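Local coordinates for aldose 1-epimerase (Caenorhabditis elegans, PDB 1LUR), which probably catalyses the interconversion of the alpha and beta anomers of aldose sugars such as galactose, at residues G134-T146 with I155-L169. Numbering follows the deposited sequence.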
# COMPACT_ATOMS: atom_id res chain seq x y z
N GLY A 134 -2.80 9.74 -18.58
CA GLY A 134 -2.64 11.18 -18.53
C GLY A 134 -1.43 11.70 -17.77
O GLY A 134 -1.19 12.91 -17.75
N LEU A 135 -0.67 10.82 -17.12
CA LEU A 135 0.51 11.27 -16.39
C LEU A 135 1.68 11.36 -17.38
O LEU A 135 1.68 10.69 -18.41
CB LEU A 135 0.80 10.31 -15.22
CG LEU A 135 -0.19 10.44 -14.03
CD1 LEU A 135 -0.05 9.26 -13.08
CD2 LEU A 135 0.07 11.76 -13.28
N PRO A 136 2.68 12.20 -17.08
CA PRO A 136 3.81 12.33 -18.01
C PRO A 136 4.63 11.09 -18.30
O PRO A 136 4.72 10.18 -17.47
CB PRO A 136 4.65 13.44 -17.37
CG PRO A 136 4.40 13.24 -15.90
CD PRO A 136 2.90 12.99 -15.86
N GLY A 137 5.20 11.05 -19.50
CA GLY A 137 6.03 9.93 -19.93
C GLY A 137 5.45 8.53 -19.90
O GLY A 137 4.25 8.33 -19.99
N ASP A 138 6.34 7.55 -19.77
CA ASP A 138 5.93 6.16 -19.72
C ASP A 138 6.77 5.39 -18.72
O ASP A 138 7.63 5.95 -18.04
CB ASP A 138 6.09 5.53 -21.11
CG ASP A 138 7.50 5.68 -21.65
OD1 ASP A 138 8.46 5.44 -20.89
OD2 ASP A 138 7.65 6.04 -22.84
N ALA A 139 6.51 4.09 -18.62
CA ALA A 139 7.25 3.25 -17.70
C ALA A 139 6.87 1.79 -17.83
O ALA A 139 5.73 1.45 -18.16
CB ALA A 139 7.00 3.70 -16.26
N LYS A 140 7.86 0.93 -17.61
CA LYS A 140 7.67 -0.50 -17.68
C LYS A 140 7.83 -0.85 -16.20
O LYS A 140 8.91 -0.68 -15.64
CB LYS A 140 8.77 -1.17 -18.50
CG LYS A 140 8.61 -2.68 -18.56
CD LYS A 140 9.73 -3.35 -19.34
CE LYS A 140 9.64 -4.86 -19.20
NZ LYS A 140 9.76 -5.29 -17.78
N ILE A 141 6.74 -1.30 -15.58
CA ILE A 141 6.78 -1.64 -14.17
C ILE A 141 6.71 -3.13 -13.89
O ILE A 141 5.90 -3.85 -14.48
CB ILE A 141 5.61 -0.95 -13.41
CG1 ILE A 141 5.67 0.56 -13.60
CG2 ILE A 141 5.70 -1.24 -11.92
CD1 ILE A 141 4.76 1.08 -14.69
N ASP A 142 7.56 -3.59 -12.97
CA ASP A 142 7.62 -4.98 -12.58
C ASP A 142 7.52 -5.07 -11.06
O ASP A 142 8.25 -4.39 -10.35
CB ASP A 142 8.93 -5.62 -13.06
CG ASP A 142 8.89 -5.99 -14.53
OD1 ASP A 142 8.62 -5.11 -15.37
OD2 ASP A 142 9.12 -7.18 -14.84
N VAL A 143 6.58 -5.88 -10.59
CA VAL A 143 6.36 -6.07 -9.16
C VAL A 143 6.48 -7.55 -8.81
O VAL A 143 5.89 -8.40 -9.49
CB VAL A 143 4.96 -5.56 -8.75
CG1 VAL A 143 4.60 -6.09 -7.37
CG2 VAL A 143 4.95 -4.04 -8.76
N THR A 144 7.23 -7.84 -7.76
CA THR A 144 7.41 -9.22 -7.34
C THR A 144 6.99 -9.45 -5.89
O THR A 144 7.24 -8.62 -5.02
CB THR A 144 8.89 -9.67 -7.48
OG1 THR A 144 9.32 -9.48 -8.83
CG2 THR A 144 9.04 -11.15 -7.09
N TYR A 145 6.33 -10.59 -5.66
CA TYR A 145 5.89 -10.96 -4.33
C TYR A 145 6.64 -12.26 -4.06
O TYR A 145 6.61 -13.18 -4.88
CB TYR A 145 4.39 -11.26 -4.29
CG TYR A 145 3.49 -10.05 -4.38
CD1 TYR A 145 3.00 -9.62 -5.61
CD2 TYR A 145 3.07 -9.39 -3.23
CE1 TYR A 145 2.10 -8.57 -5.70
CE2 TYR A 145 2.17 -8.32 -3.31
CZ TYR A 145 1.68 -7.93 -4.55
OH TYR A 145 0.75 -6.91 -4.63
N THR A 146 7.33 -12.32 -2.92
CA THR A 146 8.09 -13.51 -2.57
C THR A 146 7.94 -13.81 -1.08
O THR A 146 7.91 -12.91 -0.25
CB THR A 146 9.59 -13.30 -2.87
OG1 THR A 146 9.76 -13.02 -4.27
CG2 THR A 146 10.40 -14.54 -2.48
N ILE A 155 7.95 -7.53 -1.06
CA ILE A 155 7.34 -6.91 -2.22
C ILE A 155 8.41 -6.01 -2.83
O ILE A 155 8.93 -5.11 -2.16
CB ILE A 155 6.13 -6.01 -1.89
CG1 ILE A 155 5.02 -6.81 -1.21
CG2 ILE A 155 5.58 -5.40 -3.18
CD1 ILE A 155 3.77 -5.99 -0.93
N GLU A 156 8.75 -6.26 -4.08
CA GLU A 156 9.75 -5.46 -4.76
C GLU A 156 9.04 -4.66 -5.83
O GLU A 156 8.15 -5.18 -6.51
CB GLU A 156 10.79 -6.34 -5.43
CG GLU A 156 11.68 -7.10 -4.47
CD GLU A 156 12.46 -8.17 -5.19
OE1 GLU A 156 13.23 -7.83 -6.12
OE2 GLU A 156 12.31 -9.36 -4.83
N HIS A 157 9.43 -3.40 -5.96
CA HIS A 157 8.84 -2.51 -6.94
C HIS A 157 10.00 -2.06 -7.83
O HIS A 157 10.94 -1.45 -7.35
CB HIS A 157 8.21 -1.30 -6.24
CG HIS A 157 6.90 -1.61 -5.57
ND1 HIS A 157 6.29 -0.74 -4.70
CD2 HIS A 157 6.08 -2.69 -5.67
CE1 HIS A 157 5.14 -1.26 -4.30
NE2 HIS A 157 4.99 -2.44 -4.87
N HIS A 158 9.93 -2.39 -9.12
CA HIS A 158 10.98 -2.02 -10.05
C HIS A 158 10.38 -1.38 -11.30
O HIS A 158 9.25 -1.68 -11.66
CB HIS A 158 11.78 -3.26 -10.46
CG HIS A 158 12.80 -3.00 -11.53
ND1 HIS A 158 14.00 -2.36 -11.28
CD2 HIS A 158 12.78 -3.27 -12.86
CE1 HIS A 158 14.68 -2.25 -12.41
NE2 HIS A 158 13.96 -2.79 -13.38
N ALA A 159 11.15 -0.52 -11.96
CA ALA A 159 10.66 0.13 -13.17
C ALA A 159 11.73 0.89 -13.93
O ALA A 159 12.75 1.30 -13.38
CB ALA A 159 9.50 1.08 -12.83
N THR A 160 11.47 1.08 -15.23
CA THR A 160 12.35 1.80 -16.13
C THR A 160 11.44 2.57 -17.08
O THR A 160 10.22 2.34 -17.10
CB THR A 160 13.24 0.84 -16.95
OG1 THR A 160 12.42 -0.10 -17.65
CG2 THR A 160 14.19 0.09 -16.04
N CYS A 161 12.00 3.50 -17.84
CA CYS A 161 11.19 4.28 -18.78
C CYS A 161 11.98 4.69 -20.01
O CYS A 161 13.22 4.66 -20.02
CB CYS A 161 10.67 5.55 -18.10
SG CYS A 161 11.98 6.76 -17.76
N ASP A 162 11.25 5.09 -21.05
CA ASP A 162 11.85 5.52 -22.30
C ASP A 162 11.66 7.03 -22.37
O ASP A 162 12.41 7.74 -23.03
CB ASP A 162 11.15 4.87 -23.49
CG ASP A 162 11.39 3.38 -23.57
OD1 ASP A 162 12.57 2.98 -23.57
OD2 ASP A 162 10.41 2.61 -23.63
N THR A 163 10.64 7.50 -21.66
CA THR A 163 10.30 8.91 -21.61
C THR A 163 10.18 9.33 -20.14
O THR A 163 9.59 8.61 -19.34
CB THR A 163 8.96 9.16 -22.33
OG1 THR A 163 8.98 8.51 -23.60
CG2 THR A 163 8.73 10.65 -22.54
N PRO A 164 10.74 10.50 -19.78
CA PRO A 164 10.73 11.05 -18.42
C PRO A 164 9.32 11.25 -17.87
O PRO A 164 8.44 11.72 -18.57
CB PRO A 164 11.44 12.40 -18.58
CG PRO A 164 12.26 12.24 -19.80
CD PRO A 164 11.38 11.44 -20.72
N GLY A 165 9.13 10.90 -16.60
CA GLY A 165 7.82 11.05 -16.00
C GLY A 165 7.89 10.91 -14.49
O GLY A 165 8.95 11.06 -13.90
N LEU A 166 6.75 10.61 -13.88
CA LEU A 166 6.68 10.45 -12.44
C LEU A 166 6.24 9.03 -12.10
O LEU A 166 5.44 8.43 -12.82
CB LEU A 166 5.67 11.45 -11.85
CG LEU A 166 5.91 12.95 -12.07
CD1 LEU A 166 4.64 13.73 -11.79
CD2 LEU A 166 7.05 13.43 -11.16
N LEU A 167 6.79 8.47 -11.02
CA LEU A 167 6.42 7.12 -10.60
C LEU A 167 6.61 7.00 -9.09
O LEU A 167 7.73 7.14 -8.56
CB LEU A 167 7.23 6.04 -11.32
CG LEU A 167 6.63 4.63 -11.16
CD1 LEU A 167 5.40 4.49 -12.05
CD2 LEU A 167 7.65 3.56 -11.53
N ALA A 168 5.51 6.76 -8.39
CA ALA A 168 5.54 6.61 -6.94
C ALA A 168 4.48 5.57 -6.64
O ALA A 168 3.29 5.86 -6.64
CB ALA A 168 5.21 7.94 -6.28
N LEU A 169 4.93 4.34 -6.41
CA LEU A 169 4.01 3.25 -6.12
C LEU A 169 3.84 2.91 -4.65
O LEU A 169 4.50 3.47 -3.78
CB LEU A 169 4.50 1.98 -6.83
CG LEU A 169 5.06 2.12 -8.25
CD1 LEU A 169 5.71 0.81 -8.68
CD2 LEU A 169 3.94 2.51 -9.21
O HOH W 1 4.18 10.08 -14.75
O HOH W 2 9.03 2.17 -20.88
O HOH W 3 2.55 -4.17 -4.74
O HOH W 4 9.87 -10.36 -3.81
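An antiparallel beta hairpin pairs K140, D142 and T144 with T160, H158 and E156 through three hydrogen-bonded pairs, six backbone bonds in all. I141-A159 and V143-H157 fall between them and Y145-I155 follows T144-E156; all three are non-hydrogen-bonded pairs with their side chains on one buried face. There the I155 side chain runs alongside the ring of Y145, its CD1 reaching Y145 CE2 at 3.7 Å. V143 and H157 point the same way, with V143 CG2 obliquely against the imidazole at 3.6 Å from H157 CD2. A water in the plane of that ring bridges H157 NE2 and Y145 OH, while H157 ND1 bonds to Y273 and Y145 OH to A32. I141 reaches with CG2, anti to its own backbone N, to L169 CD1 at 3.8 Å, and with CG1 to A159 CB on the partner strand and L167 CD2 on the chain that returns after the turn.

Strands 138-147 and 152-160 are neighbours inside a large antiparallel sheet of the beta-rich galactose mutarotase fold, flanked by strands 121-129 and 327-337. On the other face the K140 chain runs straight out to CE and bends at its last torsion, bringing NZ onto D142 OD1 in a salt bridge within the same strand; S125 also bonds to this oxygen.

Where the chain turns out of the sheet, the D138 carboxylate grips the 162-163 backbone. CG stands between the backbone N and carbonyl carbon (chi1 55°), placing OD1 to accept D162 N at 2.8 Å, through its syn lone pair, and T163 N at 3.1 Å. T163 OG1 donates to D138 OD2 from above the carboxylate plane, 2.9 Å away. Beyond it, P136 CG rests on L166 CG, and a water accepts from L166 N and donates to P136 O.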